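Long-range contacts in catechol 1,2-dioxygenase (PDB 1DLM), which catalyses the iron(III)-dependent cleavage of catechol by dioxygen to cis,cis-muconate, an early step of the beta-ketoadipate pathway: residues S127-H132 and N159-Y164; I155-T160 and I195-Y200; P222-Y227 and T238-V243. One frame throughout, in Å; residues are numbered along the deposited sequence.

Interaction 1: S127-H132 and N159-Y164; sequences SDPNGH and NTKGFY. With FE (Fe (III) ion), chain C.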
# COMPACT_ATOMS: atom_id res chain seq x y z
N SER A 127 22.38 14.85 -24.59
CA SER A 127 21.23 15.74 -24.45
C SER A 127 21.26 16.54 -23.16
O SER A 127 20.36 17.34 -22.91
CB SER A 127 19.93 14.94 -24.50
OG SER A 127 19.85 14.05 -23.40
N ASP A 128 22.28 16.33 -22.33
CA ASP A 128 22.36 17.06 -21.07
C ASP A 128 23.25 18.29 -21.23
O ASP A 128 24.46 18.16 -21.44
CB ASP A 128 22.93 16.18 -19.96
CG ASP A 128 22.64 16.74 -18.59
OD1 ASP A 128 22.71 17.98 -18.42
OD2 ASP A 128 22.35 15.95 -17.67
N PRO A 129 22.68 19.49 -21.10
CA PRO A 129 23.43 20.74 -21.25
C PRO A 129 24.61 20.88 -20.30
O PRO A 129 25.69 21.30 -20.72
CB PRO A 129 22.36 21.80 -20.99
CG PRO A 129 21.09 21.11 -21.45
CD PRO A 129 21.29 19.79 -20.74
N ASN A 130 24.41 20.53 -19.04
CA ASN A 130 25.47 20.65 -18.04
C ASN A 130 26.16 19.33 -17.77
O ASN A 130 26.85 19.19 -16.77
CB ASN A 130 24.87 21.19 -16.75
CG ASN A 130 23.95 22.38 -16.99
OD1 ASN A 130 24.38 23.40 -17.52
ND2 ASN A 130 22.68 22.24 -16.61
N GLY A 131 25.98 18.36 -18.66
CA GLY A 131 26.61 17.08 -18.46
C GLY A 131 28.12 17.20 -18.53
O GLY A 131 28.65 17.86 -19.42
N HIS A 132 28.81 16.59 -17.58
CA HIS A 132 30.27 16.64 -17.55
C HIS A 132 30.79 15.26 -17.93
O HIS A 132 30.45 14.26 -17.31
CB HIS A 132 30.75 17.02 -16.15
CG HIS A 132 32.24 17.17 -16.05
ND1 HIS A 132 32.95 18.08 -16.81
CD2 HIS A 132 33.15 16.54 -15.27
CE1 HIS A 132 34.23 18.00 -16.50
NE2 HIS A 132 34.38 17.07 -15.57
N ASN A 159 21.18 11.73 -14.93
CA ASN A 159 21.90 12.84 -15.55
C ASN A 159 22.18 13.87 -14.47
O ASN A 159 22.09 13.55 -13.28
CB ASN A 159 21.09 13.48 -16.69
CG ASN A 159 19.73 13.98 -16.25
OD1 ASN A 159 19.55 14.38 -15.10
ND2 ASN A 159 18.77 13.99 -17.18
N THR A 160 22.50 15.09 -14.86
CA THR A 160 22.82 16.14 -13.89
C THR A 160 21.63 16.72 -13.14
O THR A 160 21.82 17.41 -12.13
CB THR A 160 23.59 17.29 -14.56
OG1 THR A 160 22.80 17.81 -15.64
CG2 THR A 160 24.94 16.79 -15.08
N LYS A 161 20.43 16.44 -13.62
CA LYS A 161 19.21 16.91 -12.96
C LYS A 161 18.68 15.81 -12.04
O LYS A 161 17.68 16.01 -11.34
CB LYS A 161 18.14 17.32 -13.98
CG LYS A 161 18.47 18.58 -14.80
CD LYS A 161 18.95 18.26 -16.21
CE LYS A 161 19.45 19.51 -16.95
NZ LYS A 161 18.45 20.62 -16.99
N GLY A 162 19.34 14.66 -12.05
CA GLY A 162 18.94 13.54 -11.22
C GLY A 162 17.86 12.62 -11.77
O GLY A 162 17.23 11.87 -11.01
N PHE A 163 17.65 12.65 -13.09
CA PHE A 163 16.63 11.79 -13.70
C PHE A 163 17.25 10.68 -14.55
O PHE A 163 18.27 10.88 -15.21
CB PHE A 163 15.69 12.61 -14.59
CG PHE A 163 15.01 13.73 -13.88
CD1 PHE A 163 14.19 13.47 -12.79
CD2 PHE A 163 15.20 15.04 -14.29
CE1 PHE A 163 13.57 14.52 -12.11
CE2 PHE A 163 14.59 16.09 -13.61
CZ PHE A 163 13.77 15.82 -12.52
N TYR A 164 16.61 9.51 -14.51
CA TYR A 164 17.04 8.37 -15.30
C TYR A 164 16.11 8.29 -16.50
O TYR A 164 14.96 8.72 -16.42
CB TYR A 164 16.88 7.05 -14.54
CG TYR A 164 17.76 6.84 -13.33
CD1 TYR A 164 17.60 7.60 -12.17
CD2 TYR A 164 18.72 5.83 -13.33
CE1 TYR A 164 18.37 7.35 -11.03
CE2 TYR A 164 19.49 5.57 -12.21
CZ TYR A 164 19.31 6.33 -11.07
OH TYR A 164 20.09 6.07 -9.97
FE FE C . 19.85 5.19 -8.48
O HOH W 1 17.79 4.09 -7.94
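The D128 carboxylate meets T160, at the start of the loop after strand 152-156. D128 OD2 accepts the backbone N-H of T160 at 2.9 Å, nearly along its C-O axis and with an N-H...O angle of 171°. T160 OG1 lies 2.8 Å from D128 OD1 and equally near D128 OD2; its single proton has both oxygens within reach, and the geometry does not settle which one takes it. The D128 side chain gets there by swinging CG anti to its own backbone N (chi1 -163°), while T160 folds OG1 back between its N and carbonyl carbon, next to the N-H. The methyl CG2 of T160 packs instead on N130 O, 3.5 Å away. K161 runs past D128 in the opposite direction, its NZ still 5.2 Å from D128 OD1.

Two type I turns present these groups, D128-G131 and N159-G162. In the second, N159 OD1 accepts K161 N at 2.7 Å, an Asx turn, and F163 N at 3.3 Å, the two donors arriving from opposite faces of the amide plane. The loop then runs on to Y164, whose OH binds the iron(III).

The carboxylate is thus gripped by the T160 N-H, the T160 hydroxyl and, weakly, the N130 N-H on OD1. Its charge is probably stabilised by these dipoles; K161 NZ does not reach it and adds at most a longer-range attraction.

Interaction 2: I155-T160 and I195-Y200; sequences IWHANT and ILPAGY. With FE (Fe (III) ion), chain C.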
# COMPACT_ATOMS: atom_id res chain seq x y z
N ILE A 155 25.15 -1.11 -16.65
CA ILE A 155 25.26 0.14 -15.93
C ILE A 155 24.12 1.12 -16.23
O ILE A 155 23.67 1.24 -17.37
CB ILE A 155 26.60 0.84 -16.27
CG1 ILE A 155 27.76 -0.12 -16.01
CG2 ILE A 155 26.78 2.10 -15.43
CD1 ILE A 155 29.12 0.45 -16.37
N TRP A 156 23.66 1.80 -15.19
CA TRP A 156 22.61 2.78 -15.36
C TRP A 156 22.78 3.85 -14.30
O TRP A 156 23.26 3.57 -13.20
CB TRP A 156 21.20 2.14 -15.33
CG TRP A 156 20.71 1.49 -14.04
CD1 TRP A 156 19.76 2.00 -13.18
CD2 TRP A 156 21.08 0.21 -13.52
NE1 TRP A 156 19.53 1.10 -12.16
CE2 TRP A 156 20.32 -0.01 -12.35
CE3 TRP A 156 21.98 -0.79 -13.94
CZ2 TRP A 156 20.43 -1.18 -11.58
CZ3 TRP A 156 22.09 -1.96 -13.18
CH2 TRP A 156 21.32 -2.13 -12.01
N HIS A 157 22.44 5.08 -14.65
CA HIS A 157 22.57 6.18 -13.72
C HIS A 157 21.79 7.38 -14.24
O HIS A 157 21.28 7.36 -15.36
CB HIS A 157 24.04 6.54 -13.53
CG HIS A 157 24.69 7.12 -14.75
ND1 HIS A 157 24.45 8.42 -15.17
CD2 HIS A 157 25.53 6.58 -15.65
CE1 HIS A 157 25.13 8.65 -16.28
NE2 HIS A 157 25.80 7.55 -16.60
N ALA A 158 21.72 8.42 -13.42
CA ALA A 158 20.98 9.63 -13.76
C ALA A 158 21.84 10.69 -14.43
O ALA A 158 23.06 10.55 -14.50
CB ALA A 158 20.33 10.21 -12.50
N ASN A 159 21.18 11.73 -14.93
CA ASN A 159 21.90 12.84 -15.55
C ASN A 159 22.18 13.87 -14.47
O ASN A 159 22.09 13.55 -13.28
CB ASN A 159 21.09 13.48 -16.69
CG ASN A 159 19.73 13.98 -16.25
OD1 ASN A 159 19.55 14.38 -15.10
ND2 ASN A 159 18.77 13.99 -17.18
N THR A 160 22.50 15.09 -14.86
CA THR A 160 22.82 16.14 -13.89
C THR A 160 21.63 16.72 -13.14
O THR A 160 21.82 17.41 -12.13
CB THR A 160 23.59 17.29 -14.56
OG1 THR A 160 22.80 17.81 -15.64
CG2 THR A 160 24.94 16.79 -15.08
N ILE A 195 28.38 10.73 -18.55
CA ILE A 195 28.55 11.98 -17.81
C ILE A 195 28.42 11.72 -16.32
O ILE A 195 27.86 10.70 -15.92
CB ILE A 195 27.48 13.06 -18.22
CG1 ILE A 195 26.08 12.54 -17.91
CG2 ILE A 195 27.61 13.42 -19.69
CD1 ILE A 195 25.00 13.54 -18.22
N LEU A 196 28.95 12.61 -15.49
CA LEU A 196 28.82 12.43 -14.05
C LEU A 196 27.36 12.60 -13.66
O LEU A 196 26.70 13.57 -14.05
CB LEU A 196 29.67 13.43 -13.28
CG LEU A 196 31.06 12.94 -12.88
CD1 LEU A 196 31.80 14.04 -12.14
CD2 LEU A 196 30.93 11.71 -12.00
N PRO A 197 26.82 11.63 -12.92
CA PRO A 197 25.43 11.70 -12.48
C PRO A 197 25.33 12.67 -11.31
O PRO A 197 26.34 13.02 -10.68
CB PRO A 197 25.15 10.27 -12.05
CG PRO A 197 26.44 9.92 -11.39
CD PRO A 197 27.41 10.35 -12.48
N ALA A 198 24.12 13.13 -11.03
CA ALA A 198 23.90 14.01 -9.91
C ALA A 198 23.03 13.18 -8.99
O ALA A 198 22.29 12.33 -9.47
CB ALA A 198 23.15 15.25 -10.35
N GLY A 199 23.12 13.40 -7.69
CA GLY A 199 22.26 12.66 -6.80
C GLY A 199 20.82 13.07 -7.10
O GLY A 199 20.57 13.87 -8.00
N TYR A 200 19.87 12.52 -6.36
CA TYR A 200 18.47 12.87 -6.58
C TYR A 200 17.66 12.56 -5.34
O TYR A 200 18.07 11.76 -4.49
CB TYR A 200 17.90 12.12 -7.78
CG TYR A 200 18.00 10.62 -7.67
CD1 TYR A 200 17.03 9.88 -6.99
CD2 TYR A 200 19.09 9.94 -8.22
CE1 TYR A 200 17.15 8.49 -6.86
CE2 TYR A 200 19.22 8.56 -8.09
CZ TYR A 200 18.25 7.84 -7.41
OH TYR A 200 18.40 6.47 -7.28
FE FE C . 19.85 5.19 -8.48
O HOH W 1 17.79 4.09 -7.94
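H157 carries its ring between the backbone N and the carbonyl carbon (chi1 67°), which turns it toward P197 and the carbonyl of I195; I195 adopts the same kind of rotamer (chi1 61°) and sends CD1 out to the backbone and CB of N159. The H157 ring crosses the proline at about a right angle, with ND1 3.7 Å from P197 CB, while H157 CE1 sits 3.4 Å from I195 O. ND1 itself donates to A158 O at 2.6 Å, the acceptor lying in the ring plane, and NE2 is hydrogen-bonded to T194, so both nitrogens are engaged and the ring's rotation is fixed. A158 O is shared: P197 CA makes a CA-H...O contact to it at 3.3 Å.

One backbone bond ties the two loops, A198 N to N159 O at 3.1 Å, with the donor well above the carbonyl plane. Next to it the A198 methyl abuts T160 O. More loosely, A158 CB lies 4.5 Å from Y200 CD2.

End to end, the touching parts 157-160 and 195-200 run 88° apart: the chain leaving strand 152-156 crosses the connection between strands 189-195 and 200-201. That connection delivers Y200, whose OH binds the iron(III) at 2.3 Å with the metal in the plane of the ring, and Y164, H224 and H226 supply the other protein ligands. Neighbouring backbone carbonyls thus satisfy both donors: A158 O takes the H157 ring N-H, and N159 O takes the backbone N-H of A198, two residues ahead of the iron ligand Y200.

Interaction 3: P222-Y227 and T238-V243; sequences PAHIHY and TTQINV. With FE (Fe (III) ion), chain C.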
# COMPACT_ATOMS: atom_id res chain seq x y z
N PRO A 222 23.00 10.29 -2.63
CA PRO A 222 24.21 10.91 -3.18
C PRO A 222 24.36 10.44 -4.64
O PRO A 222 23.72 9.47 -5.05
CB PRO A 222 25.30 10.36 -2.26
CG PRO A 222 24.77 8.95 -1.98
CD PRO A 222 23.35 9.30 -1.59
N ALA A 223 25.19 11.12 -5.42
CA ALA A 223 25.39 10.72 -6.81
C ALA A 223 25.97 9.31 -6.83
O ALA A 223 26.87 8.99 -6.05
CB ALA A 223 26.31 11.69 -7.52
N HIS A 224 25.44 8.45 -7.70
CA HIS A 224 25.91 7.07 -7.76
C HIS A 224 25.66 6.44 -9.12
O HIS A 224 24.88 6.95 -9.94
CB HIS A 224 25.23 6.22 -6.71
CG HIS A 224 23.74 6.20 -6.85
ND1 HIS A 224 22.94 7.26 -6.47
CD2 HIS A 224 22.91 5.29 -7.43
CE1 HIS A 224 21.69 7.00 -6.80
NE2 HIS A 224 21.65 5.82 -7.38
N ILE A 225 26.30 5.30 -9.33
CA ILE A 225 26.18 4.57 -10.59
C ILE A 225 25.89 3.11 -10.26
O ILE A 225 26.60 2.48 -9.49
CB ILE A 225 27.49 4.69 -11.41
CG1 ILE A 225 27.83 6.17 -11.63
CG2 ILE A 225 27.33 3.96 -12.75
CD1 ILE A 225 29.15 6.42 -12.34
N HIS A 226 24.82 2.61 -10.86
CA HIS A 226 24.35 1.25 -10.64
C HIS A 226 25.05 0.23 -11.51
O HIS A 226 25.34 0.48 -12.68
CB HIS A 226 22.85 1.19 -10.92
CG HIS A 226 22.01 2.02 -10.00
ND1 HIS A 226 21.61 1.58 -8.76
CD2 HIS A 226 21.51 3.27 -10.14
CE1 HIS A 226 20.89 2.53 -8.17
NE2 HIS A 226 20.82 3.56 -8.99
N TYR A 227 25.30 -0.94 -10.93
CA TYR A 227 25.94 -2.05 -11.63
C TYR A 227 25.20 -3.37 -11.46
O TYR A 227 24.60 -3.65 -10.43
CB TYR A 227 27.36 -2.30 -11.11
CG TYR A 227 28.44 -1.39 -11.62
CD1 TYR A 227 28.60 -0.09 -11.12
CD2 TYR A 227 29.35 -1.85 -12.58
CE1 TYR A 227 29.65 0.73 -11.56
CE2 TYR A 227 30.40 -1.04 -13.03
CZ TYR A 227 30.54 0.24 -12.51
OH TYR A 227 31.58 1.03 -12.93
N THR A 238 25.06 -7.34 -7.73
CA THR A 238 24.29 -6.10 -7.79
C THR A 238 25.04 -5.19 -6.85
O THR A 238 25.28 -5.55 -5.69
CB THR A 238 22.86 -6.26 -7.25
OG1 THR A 238 22.14 -7.18 -8.07
CG2 THR A 238 22.13 -4.91 -7.27
N THR A 239 25.45 -4.03 -7.34
CA THR A 239 26.18 -3.10 -6.50
C THR A 239 26.14 -1.73 -7.13
O THR A 239 25.38 -1.49 -8.07
CB THR A 239 27.65 -3.57 -6.30
OG1 THR A 239 28.27 -2.79 -5.28
CG2 THR A 239 28.45 -3.42 -7.59
N GLN A 240 26.93 -0.81 -6.60
CA GLN A 240 26.98 0.52 -7.16
C GLN A 240 28.22 1.22 -6.64
O GLN A 240 28.93 0.71 -5.76
CB GLN A 240 25.75 1.33 -6.73
CG GLN A 240 25.86 1.88 -5.32
CD GLN A 240 24.70 2.77 -4.93
OE1 GLN A 240 24.78 3.52 -3.95
NE2 GLN A 240 23.61 2.69 -5.68
N ILE A 241 28.51 2.38 -7.21
CA ILE A 241 29.63 3.14 -6.73
C ILE A 241 29.08 4.51 -6.43
O ILE A 241 28.13 4.98 -7.07
CB ILE A 241 30.79 3.20 -7.76
CG1 ILE A 241 30.35 3.82 -9.08
CG2 ILE A 241 31.33 1.80 -7.98
CD1 ILE A 241 31.41 3.69 -10.18
N ASN A 242 29.65 5.11 -5.39
CA ASN A 242 29.26 6.43 -4.92
C ASN A 242 30.35 7.39 -5.33
O ASN A 242 31.53 7.10 -5.14
CB ASN A 242 29.15 6.43 -3.40
CG ASN A 242 27.89 5.77 -2.90
OD1 ASN A 242 26.82 6.36 -2.96
ND2 ASN A 242 28.00 4.53 -2.44
N VAL A 243 29.96 8.52 -5.90
CA VAL A 243 30.94 9.52 -6.28
C VAL A 243 31.42 10.17 -4.98
O VAL A 243 30.64 10.73 -4.20
CB VAL A 243 30.32 10.57 -7.21
CG1 VAL A 243 31.36 11.60 -7.59
CG2 VAL A 243 29.76 9.89 -8.46
FE FE C . 19.85 5.19 -8.48
O HOH W 2 28.40 9.42 -3.00
O HOH W 3 22.55 -1.05 -7.82
O HOH W 1 17.79 4.09 -7.94
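I225 and I241 form a hydrogen-bonded antiparallel pair, joined by I225 N to I241 O at 2.9 Å and by the return bond from I241 N to I225 O, both donors in the carbonyl plane. Their side chains lie side by side, CB of I225 3.8 Å from CG1 of I241. On the same apolar face I241 CD1 meets the edge of the Y227 ring, 3.7 Å from CE1, and the phenol OH beyond bonds to Y190. This is the tight side, packed against strands 133-141 and 283-291.

The two strands make a beta hairpin in the dioxygenase sheet, and its other face carries metal ligands. H224 and H226 bind the iron(III) through NE2, at 2.2 and 2.0 Å; both, with I225, also belong to the catechol site. H224 is steadied by ND1 donating to P222 O, at 2.7 Å and almost straight (173°).

This face, though buried too, is polar and holds water as well as the metal. Q240 extends toward the two histidines, CG lying over its own main chain (chi1 80°), and sets NE2 3.2 Å from H224 CD2, the amide turned 27° from that ring; its buried OE1 has no partner in the model. Water 3 bridges H226 ND1 and T239 O, accepting from the histidine in the plane of its ring.

Overall arrangement
From the N terminus, the loop before strand 133-141 comes first, and interaction 1 joins it to the loop after strand 152-156, enclosing both strands. Interaction 2 starts on that second strand, shares N159 and T160 with interaction 1, and closes a longer loop onto the connection following strand 189-195. The two spans therefore overlap rather than nest, and H132 O to L196 N probably bonds them further. Interaction 3 follows in series as a short hairpin; its strand 220-230 lies beside strand 152-156, with W156 O probably accepting H226 N. All three converge on one iron(III): Y164 comes from interaction 1, Y200 from interaction 2, H224 and H226 from interaction 3.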